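Local coordinates for phage related exonuclease (Haemophilus somnus 129PT, PDB 3K93), which probably digests DNA from its ends as a trimeric, metal-dependent exonuclease of the phage lambda type, at residues S13-I18 with D202-R207; S39-M44 with D216-E221; D126-K131 with R188-I193; N165-Y170 with K175-V180. All coordinates share one frame; numbering follows the deposited sequence. Where two conformers were deposited one is given.

Interaction 1 (S13-I18 with D202-R207); sequences SSLHKI and DKIKER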
loop_
_atom_site.group_PDB
_atom_site.type_symbol
_atom_site.label_atom_id
_atom_site.label_comp_id
_atom_site.label_asym_id
_atom_site.label_seq_id
_atom_site.Cartn_x
_atom_site.Cartn_y
_atom_site.Cartn_z
ATOM N N SER A 13 4.617 -23.091 -3.741
ATOM C CA SER A 13 4.140 -21.935 -2.992
ATOM C C SER A 13 4.498 -20.580 -3.589
ATOM O O SER A 13 3.841 -19.593 -3.270
ATOM C CB SER A 13 4.625 -22.010 -1.537
ATOM O OG SER A 13 6.035 -21.939 -1.481
ATOM N N SER A 14 5.470 -20.528 -4.503
ATOM C CA SER A 14 5.818 -19.281 -5.164
ATOM C C SER A 14 5.372 -19.219 -6.587
ATOM O O SER A 14 5.681 -18.250 -7.245
ATOM C CB SER A 14 7.343 -19.034 -5.178
ATOM O OG SER A 14 7.924 -19.161 -3.893
ATOM N N LEU A 15 4.680 -20.229 -7.093
ATOM C CA LEU A 15 4.299 -20.230 -8.506
ATOM C C LEU A 15 3.371 -19.073 -8.870
ATOM O O LEU A 15 3.402 -18.589 -9.995
ATOM C CB LEU A 15 3.601 -21.533 -8.904
ATOM C CG LEU A 15 4.415 -22.767 -9.182
ATOM C CD1 LEU A 15 3.473 -23.967 -9.278
ATOM C CD2 LEU A 15 5.273 -22.582 -10.481
ATOM N N HIS A 16 2.523 -18.656 -7.946
ATOM C CA HIS A 16 1.633 -17.524 -8.231
ATOM C C HIS A 16 2.441 -16.262 -8.577
ATOM O O HIS A 16 2.016 -15.495 -9.401
ATOM C CB HIS A 16 0.684 -17.260 -7.065
ATOM C CG HIS A 16 1.346 -16.655 -5.878
ATOM N ND1 HIS A 16 2.179 -17.371 -5.047
ATOM C CD2 HIS A 16 1.336 -15.396 -5.399
ATOM C CE1 HIS A 16 2.647 -16.578 -4.098
ATOM N NE2 HIS A 16 2.153 -15.375 -4.295
ATOM N N LYS A 17 3.626 -16.099 -7.993
ATOM C CA LYS A 17 4.467 -14.931 -8.291
ATOM C C LYS A 17 4.888 -14.841 -9.747
ATOM O O LYS A 17 5.091 -13.756 -10.244
ATOM C CB LYS A 17 5.699 -14.898 -7.397
ATOM C CG LYS A 17 5.369 -14.616 -5.915
ATOM C CD LYS A 17 6.590 -14.879 -5.016
ATOM C CE LYS A 17 6.347 -14.404 -3.575
ATOM N NZ LYS A 17 7.553 -14.751 -2.706
ATOM N N ILE A 18 4.993 -15.970 -10.440
ATOM C CA ILE A 18 5.545 -15.971 -11.802
ATOM C C ILE A 18 4.540 -16.460 -12.843
ATOM O O ILE A 18 4.827 -16.448 -14.041
ATOM C CB ILE A 18 6.936 -16.702 -11.888
ATOM C CG1 ILE A 18 6.873 -18.170 -11.507
ATOM C CG2 ILE A 18 7.994 -16.033 -10.930
ATOM C CD1 ILE A 18 6.166 -19.017 -12.489
ATOM N N ASP A 202 0.250 -27.060 -17.958
ATOM C CA ASP A 202 1.018 -26.611 -19.120
ATOM C C ASP A 202 1.422 -25.148 -19.032
ATOM O O ASP A 202 2.510 -24.808 -19.398
ATOM C CB ASP A 202 0.243 -26.838 -20.411
ATOM C CG ASP A 202 0.160 -28.281 -20.783
ATOM O OD1 ASP A 202 1.022 -29.055 -20.347
ATOM O OD2 ASP A 202 -0.782 -28.649 -21.515
ATOM N N LYS A 203 0.536 -24.300 -18.546
ATOM C CA LYS A 203 0.853 -22.891 -18.265
ATOM C C LYS A 203 1.999 -22.759 -17.227
ATOM O O LYS A 203 2.928 -21.986 -17.427
ATOM C CB LYS A 203 -0.424 -22.174 -17.778
ATOM C CG LYS A 203 -0.361 -20.622 -17.678
ATOM C CD LYS A 203 -1.790 -19.979 -17.472
ATOM N N ILE A 204 1.937 -23.525 -16.137
ATOM C CA ILE A 204 3.030 -23.557 -15.149
ATOM C C ILE A 204 4.358 -23.872 -15.878
ATOM O O ILE A 204 5.337 -23.148 -15.714
ATOM C CB ILE A 204 2.773 -24.625 -14.044
ATOM C CG1 ILE A 204 1.656 -24.166 -13.097
ATOM C CG2 ILE A 204 4.092 -25.010 -13.295
ATOM C CD1 ILE A 204 1.058 -25.278 -12.262
ATOM N N LYS A 205 4.370 -24.929 -16.694
ATOM C CA LYS A 205 5.550 -25.286 -17.482
ATOM C C LYS A 205 6.088 -24.121 -18.317
ATOM O O LYS A 205 7.274 -23.892 -18.335
ATOM C CB LYS A 205 5.258 -26.433 -18.475
ATOM C CG LYS A 205 5.425 -27.858 -17.997
ATOM C CD LYS A 205 5.539 -28.896 -19.227
ATOM N N GLU A 206 5.212 -23.452 -19.063
ATOM C CA GLU A 206 5.613 -22.368 -19.956
ATOM C C GLU A 206 6.194 -21.208 -19.162
ATOM O O GLU A 206 7.260 -20.698 -19.497
ATOM C CB GLU A 206 4.406 -21.827 -20.750
ATOM C CG GLU A 206 3.834 -22.731 -21.840
ATOM C CD GLU A 206 2.353 -22.421 -22.164
ATOM O OE1 GLU A 206 1.813 -21.377 -21.699
ATOM O OE2 GLU A 206 1.716 -23.236 -22.869
ATOM N N ARG A 207 5.457 -20.778 -18.144
ATOM C CA ARG A 207 5.878 -19.669 -17.308
ATOM C C ARG A 207 7.186 -19.957 -16.541
ATOM O O ARG A 207 8.042 -19.071 -16.436
ATOM C CB ARG A 207 4.797 -19.300 -16.281
ATOM C CG ARG A 207 3.396 -18.865 -16.827
ATOM C CD ARG A 207 3.419 -18.181 -18.201
ATOM N NE ARG A 207 3.998 -16.871 -18.120
ATOM C CZ ARG A 207 4.428 -16.125 -19.141
ATOM N NH1 ARG A 207 4.372 -16.523 -20.409
ATOM N NH2 ARG A 207 4.939 -14.938 -18.853
HETATM O O HOH W 1 5.081 -14.126 -16.261
#
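Leu15 and Ile204 meet as branched hydrocarbon ends, their side chains crossing at about a right angle. The closest approach is from Leu15 CD2 to Ile204 CG2, 3.9 Å, and the other leucine methyl, CD1, lies 4.1 Å from CD1 of Ile204, so each leucine methyl has a methyl of the isoleucine beside it. One turn further along, Ile18 and Arg207 run past each other in opposite directions, with Ile18 CD1 4.0 Å from Arg207 CB. The isoleucine gets there by an unusual route: its CG1 is flanked by both backbone N and C (chi1 62°), an uncommon choice for isoleucine in a helix, which leaves CG2 beside the backbone N for the neighbouring helix.

The carbonyl oxygen of Ile18 packs on Arg207 CB at 3.6 Å, but its polar link to the arginine runs through a water, which donates to Ile18 O over 3.2 Å. The same water accepts from Arg207 NH2 at 2.7 Å, in the plane of the guanidinium, and so bridges backbone and side chain. Bends at chi2 (-30°, well off a staggered value) and chi3 bring the arginine's head round to this water. NH2 also gives a hydrogen bond to Lys32 O, so a buried charged group is held by two oxygens. A long, flexible arginine suits this place, since its methylenes serve the apolar side and its tip the polar one.

Outside this first shell, Ile18 packs on Ala40 and Val41 of helix 35-50 and Leu15 on Ile139 of helix 137-148, so helix 15-19 is wedged between those two helices and helix 198-221.

Interaction 2 (S39-M44 with D216-E221); sequences SAVREM and DQLISE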
loop_
_atom_site.group_PDB
_atom_site.type_symbol
_atom_site.label_atom_id
_atom_site.label_comp_id
_atom_site.label_asym_id
_atom_site.label_seq_id
_atom_site.Cartn_x
_atom_site.Cartn_y
_atom_site.Cartn_z
ATOM N N SER A 39 10.377 -9.437 -11.217
ATOM C CA SER A 39 10.735 -8.989 -9.894
ATOM C C SER A 39 10.879 -10.202 -8.937
ATOM O O SER A 39 11.847 -10.287 -8.176
ATOM C CB SER A 39 9.698 -7.986 -9.391
ATOM O OG SER A 39 10.002 -7.637 -8.066
ATOM N N ALA A 40 9.968 -11.163 -9.019
ATOM C CA ALA A 40 10.086 -12.374 -8.204
ATOM C C ALA A 40 11.329 -13.203 -8.564
ATOM O O ALA A 40 12.015 -13.727 -7.683
ATOM C CB ALA A 40 8.802 -13.238 -8.299
ATOM N N VAL A 41 11.613 -13.341 -9.855
ATOM C CA VAL A 41 12.776 -14.112 -10.289
ATOM C C VAL A 41 14.097 -13.438 -9.824
ATOM O O VAL A 41 15.061 -14.102 -9.480
ATOM C CB VAL A 41 12.772 -14.325 -11.849
ATOM C CG1 VAL A 41 14.104 -15.007 -12.311
ATOM C CG2 VAL A 41 11.480 -15.178 -12.277
ATOM N N ARG A 42 14.119 -12.118 -9.777
ATOM C CA ARG A 42 15.298 -11.421 -9.232
ATOM C C ARG A 42 15.517 -11.747 -7.763
ATOM O O ARG A 42 16.654 -11.841 -7.319
ATOM C CB ARG A 42 15.124 -9.922 -9.345
ATOM C CG ARG A 42 15.321 -9.385 -10.733
ATOM C CD ARG A 42 14.796 -7.953 -10.753
ATOM N NE ARG A 42 14.583 -7.554 -12.104
ATOM C CZ ARG A 42 13.716 -6.662 -12.509
ATOM N NH1 ARG A 42 12.949 -6.005 -11.650
ATOM N NH2 ARG A 42 13.642 -6.398 -13.803
ATOM N N GLU A 43 14.434 -11.877 -7.005
ATOM C CA GLU A 43 14.574 -12.223 -5.594
ATOM C C GLU A 43 15.145 -13.632 -5.450
ATOM O O GLU A 43 15.971 -13.909 -4.545
ATOM C CB GLU A 43 13.243 -12.143 -4.859
ATOM C CG GLU A 43 12.693 -10.751 -4.733
ATOM C CD GLU A 43 11.340 -10.685 -3.982
ATOM O OE1 GLU A 43 10.621 -11.686 -3.928
ATOM O OE2 GLU A 43 10.998 -9.605 -3.471
HETATM N N MSE A 44 14.715 -14.515 -6.338
HETATM C CA MSE A 44 15.211 -15.882 -6.338
HETATM C C MSE A 44 16.678 -15.867 -6.735
HETATM O O MSE A 44 17.472 -16.548 -6.106
HETATM C CB MSE A 44 14.391 -16.772 -7.295
HETATM C CG MSE A 44 12.912 -16.953 -6.860
HETATM SE SE MSE A 44 11.776 -17.622 -8.341
HETATM C CE MSE A 44 10.040 -17.298 -7.568
ATOM N N ASP A 216 18.703 -17.401 -15.679
ATOM C CA ASP A 216 20.040 -17.705 -16.196
ATOM C C ASP A 216 20.785 -16.443 -16.682
ATOM O O ASP A 216 22.013 -16.301 -16.513
ATOM C CB ASP A 216 19.942 -18.705 -17.364
ATOM C CG ASP A 216 19.533 -20.136 -16.904
ATOM O OD1 ASP A 216 19.633 -20.449 -15.700
ATOM O OD2 ASP A 216 19.126 -20.941 -17.766
ATOM N N GLN A 217 20.031 -15.550 -17.309
ATOM C CA GLN A 217 20.537 -14.278 -17.761
ATOM C C GLN A 217 20.970 -13.442 -16.548
ATOM O O GLN A 217 21.988 -12.791 -16.597
ATOM C CB GLN A 217 19.434 -13.584 -18.604
ATOM C CG GLN A 217 19.612 -12.109 -18.938
ATOM C CD GLN A 217 18.340 -11.517 -19.624
ATOM O OE1 GLN A 217 17.688 -12.202 -20.442
ATOM N NE2 GLN A 217 17.986 -10.259 -19.273
ATOM N N LEU A 218 20.202 -13.484 -15.457
ATOM C CA LEU A 218 20.570 -12.715 -14.272
ATOM C C LEU A 218 21.873 -13.275 -13.700
ATOM O O LEU A 218 22.780 -12.501 -13.390
ATOM C CB LEU A 218 19.464 -12.715 -13.209
ATOM C CG LEU A 218 18.137 -12.066 -13.576
ATOM C CD1 LEU A 218 17.182 -12.158 -12.391
ATOM C CD2 LEU A 218 18.275 -10.578 -14.068
ATOM N N ILE A 219 21.959 -14.596 -13.580
ATOM C CA ILE A 219 23.161 -15.268 -13.071
ATOM C C ILE A 219 24.398 -14.893 -13.899
ATOM O O ILE A 219 25.432 -14.601 -13.341
ATOM C CB ILE A 219 23.002 -16.807 -13.059
ATOM C CG1 ILE A 219 21.904 -17.260 -12.082
ATOM C CG2 ILE A 219 24.335 -17.508 -12.704
ATOM C CD1 ILE A 219 22.047 -16.760 -10.634
ATOM N N SER A 220 24.261 -14.866 -15.224
ATOM C CA SER A 220 25.359 -14.511 -16.108
ATOM C C SER A 220 25.874 -13.108 -15.918
ATOM O O SER A 220 27.038 -12.878 -16.088
ATOM C CB SER A 220 24.956 -14.705 -17.561
ATOM O OG SER A 220 24.783 -16.093 -17.749
ATOM N N GLU A 221 25.008 -12.173 -15.549
ATOM C CA GLU A 221 25.479 -10.824 -15.266
ATOM C C GLU A 221 26.399 -10.781 -14.040
ATOM O O GLU A 221 27.195 -9.891 -13.928
ATOM C CB GLU A 221 24.306 -9.877 -14.990
ATOM C CG GLU A 221 23.481 -9.532 -16.194
ATOM C CD GLU A 221 22.501 -8.408 -15.894
ATOM O OE1 GLU A 221 22.866 -7.429 -15.214
ATOM O OE2 GLU A 221 21.356 -8.506 -16.350
#
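Leu218 pushes its CD1 methyl against the base of Arg42, crossing that side chain at about a right angle. The methyl lies 3.7 Å from Arg42 CG and 3.8 Å from Arg42 CA, so it rests on the root of the arginine and on the helix backbone. The same methyl also comes within 4.2 Å of Val41 CG1, an apolar neighbour on its other flank. One leucine branch thus enters the groove between two consecutive residues of helix 35-50, a place that suits leucine, whose fork at CG lies beyond an unbranched CB. Its reach comes from chi2 of -180°, which carries CD1 straight out from the helix.

Arg42 is apolar only near the helix. Its chain stays extended from CG to NE, taking the guanidinium beyond the leucine, where NE is hydrogen-bonded to Tyr214 OH of helix 198-221. The terminal nitrogens face Asp126 and Glu130 of a second subunit in long, weak ion pairs, while Phe124 of that subunit packs on Leu218.

On the outer side of the C-terminal helix, Asp216 O is gripped twice by one residue: Ser220 N and Ser220 OG, each 3.0 Å away, approach from opposite faces of the carbonyl plane.

Ala45 of helix 35-50 also touches Leu218, and Val41 lies against Ala211 and Tyr215, so the end of helix 198-221 is laid against helix 35-50, with helix 15-19 next to it.

Interaction 3 (D126-K131 with R188-I193); sequences DEAQEK and RITTVI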
loop_
_atom_site.group_PDB
_atom_site.type_symbol
_atom_site.label_atom_id
_atom_site.label_comp_id
_atom_site.label_asym_id
_atom_site.label_seq_id
_atom_site.Cartn_x
_atom_site.Cartn_y
_atom_site.Cartn_z
ATOM N N ASP A 126 -17.618 -17.787 -0.893
ATOM C CA ASP A 126 -17.078 -16.854 -1.912
ATOM C C ASP A 126 -15.742 -16.266 -1.440
ATOM O O ASP A 126 -14.781 -16.217 -2.202
ATOM C CB ASP A 126 -18.085 -15.775 -2.387
ATOM C CG ASP A 126 -18.566 -14.822 -1.270
ATOM O OD1 ASP A 126 -18.436 -15.139 -0.069
ATOM O OD2 ASP A 126 -19.126 -13.744 -1.605
ATOM N N GLU A 127 -15.674 -15.938 -0.172
ATOM C CA GLU A 127 -14.486 -15.399 0.444
ATOM C C GLU A 127 -13.302 -16.353 0.370
ATOM O O GLU A 127 -12.179 -15.927 0.080
ATOM C CB GLU A 127 -14.779 -15.044 1.911
ATOM C CG GLU A 127 -13.675 -14.236 2.604
ATOM C CD GLU A 127 -13.938 -14.038 4.103
ATOM O OE1 GLU A 127 -14.899 -14.682 4.687
ATOM O OE2 GLU A 127 -13.154 -13.263 4.692
ATOM N N ALA A 128 -13.553 -17.633 0.633
ATOM C CA ALA A 128 -12.525 -18.677 0.571
ATOM C C ALA A 128 -12.021 -18.868 -0.841
ATOM O O ALA A 128 -10.819 -18.952 -1.062
ATOM C CB ALA A 128 -13.054 -19.979 1.143
ATOM N N GLN A 129 -12.936 -18.945 -1.799
ATOM C CA GLN A 129 -12.580 -19.060 -3.213
ATOM C C GLN A 129 -11.698 -17.918 -3.682
ATOM O O GLN A 129 -10.702 -18.137 -4.362
ATOM C CB GLN A 129 -13.845 -19.117 -4.077
ATOM C CG GLN A 129 -14.416 -20.518 -4.131
ATOM C CD GLN A 129 -15.921 -20.563 -4.409
ATOM O OE1 GLN A 129 -16.573 -19.536 -4.566
ATOM N NE2 GLN A 129 -16.472 -21.765 -4.455
ATOM N N GLU A 130 -12.074 -16.691 -3.334
ATOM C CA GLU A 130 -11.288 -15.533 -3.695
ATOM C C GLU A 130 -9.960 -15.560 -2.997
ATOM O O GLU A 130 -8.956 -15.159 -3.589
ATOM C CB GLU A 130 -11.969 -14.232 -3.291
ATOM C CG GLU A 130 -12.954 -13.745 -4.268
ATOM C CD GLU A 130 -13.929 -12.706 -3.673
ATOM O OE1 GLU A 130 -13.505 -11.872 -2.812
ATOM O OE2 GLU A 130 -15.118 -12.741 -4.073
ATOM N N LYS A 131 -9.936 -15.937 -1.721
ATOM C CA LYS A 131 -8.658 -15.925 -1.006
ATOM C C LYS A 131 -7.669 -16.913 -1.673
ATOM O O LYS A 131 -6.494 -16.595 -1.854
ATOM C CB LYS A 131 -8.807 -16.217 0.490
ATOM C CG LYS A 131 -7.518 -15.943 1.259
ATOM C CD LYS A 131 -7.658 -16.036 2.801
ATOM C CE LYS A 131 -6.331 -15.555 3.499
ATOM N NZ LYS A 131 -6.292 -15.866 4.975
ATOM N N ARG A 188 -15.165 -23.341 11.825
ATOM C CA ARG A 188 -13.856 -22.718 11.637
ATOM C C ARG A 188 -12.985 -23.444 10.619
ATOM O O ARG A 188 -11.793 -23.209 10.569
ATOM C CB ARG A 188 -13.137 -22.578 12.986
ATOM C CG ARG A 188 -13.741 -21.466 13.806
ATOM C CD ARG A 188 -12.981 -21.207 15.100
ATOM N NE ARG A 188 -13.299 -22.178 16.144
ATOM C CZ ARG A 188 -12.463 -23.078 16.658
ATOM N NH1 ARG A 188 -11.207 -23.196 16.247
ATOM N NH2 ARG A 188 -12.891 -23.899 17.610
ATOM N N ILE A 189 -13.583 -24.340 9.827
ATOM C CA ILE A 189 -12.899 -24.947 8.686
ATOM C C ILE A 189 -13.741 -24.631 7.464
ATOM O O ILE A 189 -14.932 -24.874 7.478
ATOM C CB ILE A 189 -12.622 -26.494 8.872
ATOM C CG1 ILE A 189 -11.980 -27.078 7.605
ATOM C CG2 ILE A 189 -13.858 -27.248 9.240
ATOM C CD1 ILE A 189 -11.361 -28.464 7.795
ATOM N N THR A 190 -13.129 -24.060 6.436
ATOM C CA THR A 190 -13.773 -23.863 5.153
ATOM C C THR A 190 -12.856 -24.448 4.115
ATOM O O THR A 190 -11.665 -24.097 4.074
ATOM C CB THR A 190 -14.029 -22.378 4.832
ATOM O OG1 THR A 190 -14.857 -21.819 5.850
ATOM C CG2 THR A 190 -14.761 -22.203 3.466
ATOM N N THR A 191 -13.408 -25.349 3.284
ATOM C CA THR A 191 -12.630 -26.117 2.307
ATOM C C THR A 191 -12.933 -25.649 0.876
ATOM O O THR A 191 -14.090 -25.432 0.560
ATOM C CB THR A 191 -12.933 -27.626 2.411
ATOM O OG1 THR A 191 -12.496 -28.109 3.686
ATOM C CG2 THR A 191 -12.177 -28.405 1.326
ATOM N N VAL A 192 -11.901 -25.458 0.044
ATOM C CA VAL A 192 -12.074 -25.122 -1.373
ATOM C C VAL A 192 -11.496 -26.282 -2.203
ATOM O O VAL A 192 -10.386 -26.704 -1.965
ATOM C CB VAL A 192 -11.370 -23.815 -1.738
ATOM C CG1 VAL A 192 -11.432 -23.542 -3.281
ATOM C CG2 VAL A 192 -11.964 -22.641 -0.950
ATOM N N ILE A 193 -12.271 -26.802 -3.138
ATOM C CA ILE A 193 -11.894 -27.974 -3.922
ATOM C C ILE A 193 -11.356 -27.454 -5.245
ATOM O O ILE A 193 -12.022 -26.689 -5.906
ATOM C CB ILE A 193 -13.148 -28.892 -4.212
ATOM C CG1 ILE A 193 -13.770 -29.400 -2.907
ATOM C CG2 ILE A 193 -12.777 -30.071 -5.084
ATOM C CD1 ILE A 193 -15.229 -30.002 -3.069
#
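Ala128 fits its single methyl between Thr190 and Val192, joining helix 125-135 to the outermost strand, 189-195, of the mixed sheet. The order of strands and the metal ligands Asp111 and Thr112 on strand 108-114, with Asp100 just before strand 101-103, are consistent with a PD-(D/E)XK nuclease core, as in lambda exonuclease. The helix segment crosses the strand segment at -57°, with 8.4 Å between their axes, close enough that alanine, with no more than a CB, suits the middle of the helix face.

Alternation along the strand sends Thr190 and Val192 to the helix and Thr191 to the other side of the sheet, where its OG1 is hydrogen-bonded to Asp156 OD1. Thr190 divides its two branches: chi1 of -59° sets CG2 opposite the backbone N and over Ala128 CB, 3.6 Å away, while OG1 turns toward the carbonyl oxygens of Pro122 and Phe123 in the turn before the helix and is hydrogen-bonded to both. Threonine therefore serves as hydrocarbon and as hydroxyl at once.

Val192 has CG1 in the position opposite its own N (chi1 174°). Its CG2 swings to the helix side; valine, branched at CB, has few staggered choices in a strand. Gln129, at the exposed margin, lays its CG 4.3 Å from Val192 CG1. From the flank of the helix, Glu127 forms a salt bridge with Lys46 of a third subunit. The methyl Val192 CG2 touches Ala128 CB at 3.6 Å and lies 3.9 Å from Gln129 N.

Interaction 4 (N165-Y170 with K175-V180); sequences NLISAY and KLIDLV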
loop_
_atom_site.group_PDB
_atom_site.type_symbol
_atom_site.label_atom_id
_atom_site.label_comp_id
_atom_site.label_asym_id
_atom_site.label_seq_id
_atom_site.Cartn_x
_atom_site.Cartn_y
_atom_site.Cartn_z
ATOM N N ASN A 165 2.438 -17.548 22.660
ATOM C CA ASN A 165 3.777 -17.103 22.389
ATOM C C ASN A 165 3.878 -16.240 21.105
ATOM O O ASN A 165 4.903 -15.651 20.853
ATOM C CB ASN A 165 4.743 -18.312 22.347
ATOM C CG ASN A 165 4.718 -19.033 21.013
ATOM O OD1 ASN A 165 5.552 -18.766 20.158
ATOM N ND2 ASN A 165 3.743 -19.921 20.809
ATOM N N LEU A 166 2.820 -16.180 20.298
ATOM C CA LEU A 166 2.853 -15.417 19.078
ATOM C C LEU A 166 2.059 -14.121 19.173
ATOM O O LEU A 166 1.981 -13.399 18.203
ATOM C CB LEU A 166 2.329 -16.272 17.938
ATOM C CG LEU A 166 3.150 -17.518 17.628
ATOM C CD1 LEU A 166 2.538 -18.281 16.463
ATOM C CD2 LEU A 166 4.627 -17.117 17.327
ATOM N N ILE A 167 1.460 -13.827 20.320
ATOM C CA ILE A 167 0.649 -12.628 20.459
ATOM C C ILE A 167 1.553 -11.510 20.974
ATOM O O ILE A 167 1.944 -11.510 22.128
ATOM C CB ILE A 167 -0.509 -12.855 21.427
ATOM C CG1 ILE A 167 -1.487 -13.890 20.824
ATOM C CG2 ILE A 167 -1.242 -11.533 21.732
ATOM C CD1 ILE A 167 -2.759 -14.074 21.624
ATOM N N SER A 168 1.877 -10.559 20.109
ATOM C CA SER A 168 2.765 -9.443 20.484
ATOM C C SER A 168 2.094 -8.493 21.456
ATOM O O SER A 168 0.897 -8.562 21.694
ATOM C CB SER A 168 3.150 -8.628 19.251
ATOM O OG SER A 168 2.067 -7.776 18.900
ATOM N N ALA A 169 2.896 -7.581 21.985
ATOM C CA ALA A 169 2.455 -6.574 22.953
ATOM C C ALA A 169 1.225 -5.855 22.434
ATOM O O ALA A 169 0.318 -5.558 23.193
ATOM C CB ALA A 169 3.590 -5.564 23.203
ATOM N N TYR A 170 1.182 -5.617 21.122
ATOM C CA TYR A 170 0.092 -4.858 20.532
ATOM C C TYR A 170 -1.099 -5.680 20.042
ATOM O O TYR A 170 -2.127 -5.110 19.745
ATOM C CB TYR A 170 0.655 -3.913 19.471
ATOM C CG TYR A 170 1.534 -2.881 20.148
ATOM C CD1 TYR A 170 0.978 -1.718 20.708
ATOM C CD2 TYR A 170 2.917 -3.115 20.323
ATOM C CE1 TYR A 170 1.794 -0.766 21.384
ATOM C CE2 TYR A 170 3.730 -2.192 20.987
ATOM C CZ TYR A 170 3.169 -1.013 21.511
ATOM O OH TYR A 170 3.987 -0.104 22.167
ATOM N N LYS A 175 -9.285 -10.993 21.012
ATOM C CA LYS A 175 -9.626 -11.263 19.603
ATOM C C LYS A 175 -9.010 -12.551 19.036
ATOM O O LYS A 175 -9.689 -13.299 18.360
ATOM C CB LYS A 175 -9.283 -10.064 18.727
ATOM C CG LYS A 175 -10.179 -8.855 19.028
ATOM C CD LYS A 175 -9.590 -7.566 18.527
ATOM C CE LYS A 175 -9.888 -7.342 17.100
ATOM N NZ LYS A 175 -9.273 -6.061 16.689
ATOM N N LEU A 176 -7.730 -12.794 19.326
ATOM C CA LEU A 176 -6.991 -13.878 18.732
ATOM C C LEU A 176 -7.203 -15.252 19.402
ATOM O O LEU A 176 -6.894 -16.276 18.775
ATOM C CB LEU A 176 -5.500 -13.538 18.710
ATOM C CG LEU A 176 -5.101 -12.299 17.906
ATOM C CD1 LEU A 176 -3.627 -12.048 18.029
ATOM C CD2 LEU A 176 -5.517 -12.433 16.446
ATOM N N ILE A 177 -7.702 -15.260 20.644
ATOM C CA ILE A 177 -8.015 -16.471 21.406
ATOM C C ILE A 177 -9.496 -16.562 21.873
ATOM O O ILE A 177 -10.245 -17.441 21.435
ATOM C CB ILE A 177 -7.128 -16.604 22.667
ATOM C CG1 ILE A 177 -5.622 -16.558 22.304
ATOM C CG2 ILE A 177 -7.491 -17.918 23.447
ATOM C CD1 ILE A 177 -4.701 -16.701 23.577
ATOM N N ASP A 178 -9.924 -15.665 22.747
ATOM C CA ASP A 178 -11.260 -15.797 23.381
ATOM C C ASP A 178 -12.419 -15.860 22.384
ATOM O O ASP A 178 -13.275 -16.749 22.454
ATOM C CB ASP A 178 -11.528 -14.638 24.346
ATOM C CG ASP A 178 -10.484 -14.535 25.459
ATOM O OD1 ASP A 178 -9.563 -15.377 25.525
ATOM O OD2 ASP A 178 -10.572 -13.587 26.251
ATOM N N LEU A 179 -12.453 -14.912 21.458
ATOM C CA LEU A 179 -13.504 -14.895 20.444
ATOM C C LEU A 179 -13.484 -16.124 19.545
ATOM O O LEU A 179 -14.520 -16.516 19.062
ATOM C CB LEU A 179 -13.382 -13.663 19.558
ATOM C CG LEU A 179 -13.679 -12.307 20.174
ATOM C CD1 LEU A 179 -13.516 -11.251 19.045
ATOM C CD2 LEU A 179 -15.084 -12.277 20.867
ATOM N N VAL A 180 -12.308 -16.723 19.326
ATOM C CA VAL A 180 -12.178 -17.863 18.443
ATOM C C VAL A 180 -12.699 -19.153 19.121
ATOM O O VAL A 180 -13.402 -19.958 18.514
ATOM C CB VAL A 180 -10.724 -18.056 17.982
ATOM C CG1 VAL A 180 -10.576 -19.336 17.109
ATOM C CG2 VAL A 180 -10.195 -16.783 17.242
#
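Ile167 and Leu176 come nearest across the contact, 7.9 Å between their CA atoms, where the chain leaves a short 3-10 turn in extended form and faces helix 173-181, which has a wider pi-type turn at 175-178.

Ile167 carries the contact, meeting two helix residues. Its CG1 stands on the far side of CB from the carbonyl carbon (chi1 -66°), and with chi2 near 180° CD1 runs straight on to the helix. That end methyl lies 3.8 Å from Ile177 CD1 and 3.9 Å from Ile177 CG1, the two isoleucines meeting obliquely. Beside it, Ile167 CG1 slides past Leu176, 4.0 Å from its CD1, and Ile167 CD1 is equally far from Leu176 CB. Branched aliphatic side chains suit this small apolar patch, which is only partly buried.

The contact lies within the long connection between strands 152-158 and 189-195, neighbours that run antiparallel in the central sheet; helix 173-181 and the loop before it form an excursion inserted between them. Leu176, the buried member, also touches Trp116 and Asp117, which follow strand 108-114.

The loop beyond Ile167 is held by polar groups. Ser168 OG receives a weak hydrogen bond from Tyr170 N at 3.2 Å, and Ser168 N bonds to Asp171 OD2. At the start of the helix segment, Lys175 reaches a third subunit, where NZ forms a salt bridge with Glu56 and a cation-pi contact with Tyr52.

In the fold
Interactions 1 and 2 share helix 198-221 and meet along helix 35-50, where Ile18 CG2 lies 3.8 Å from Val41 CG2. Interactions 3 and 4 lie inside the chain segment that interaction 1 closes, 23 Å apart between centres, and approach at Arg188 NE and Val180 O, 3.2 Å. In interaction 3 the Val192 side chain is about 13 Å from the sodium ion held by Asp100, Asp111 and Thr112. In the trimer, interaction 2 of one subunit borders interaction 3 of another, with Arg42 facing Asp126 and Glu130, so the same interface touches both contacts although within one chain their centres are 34 Å apart.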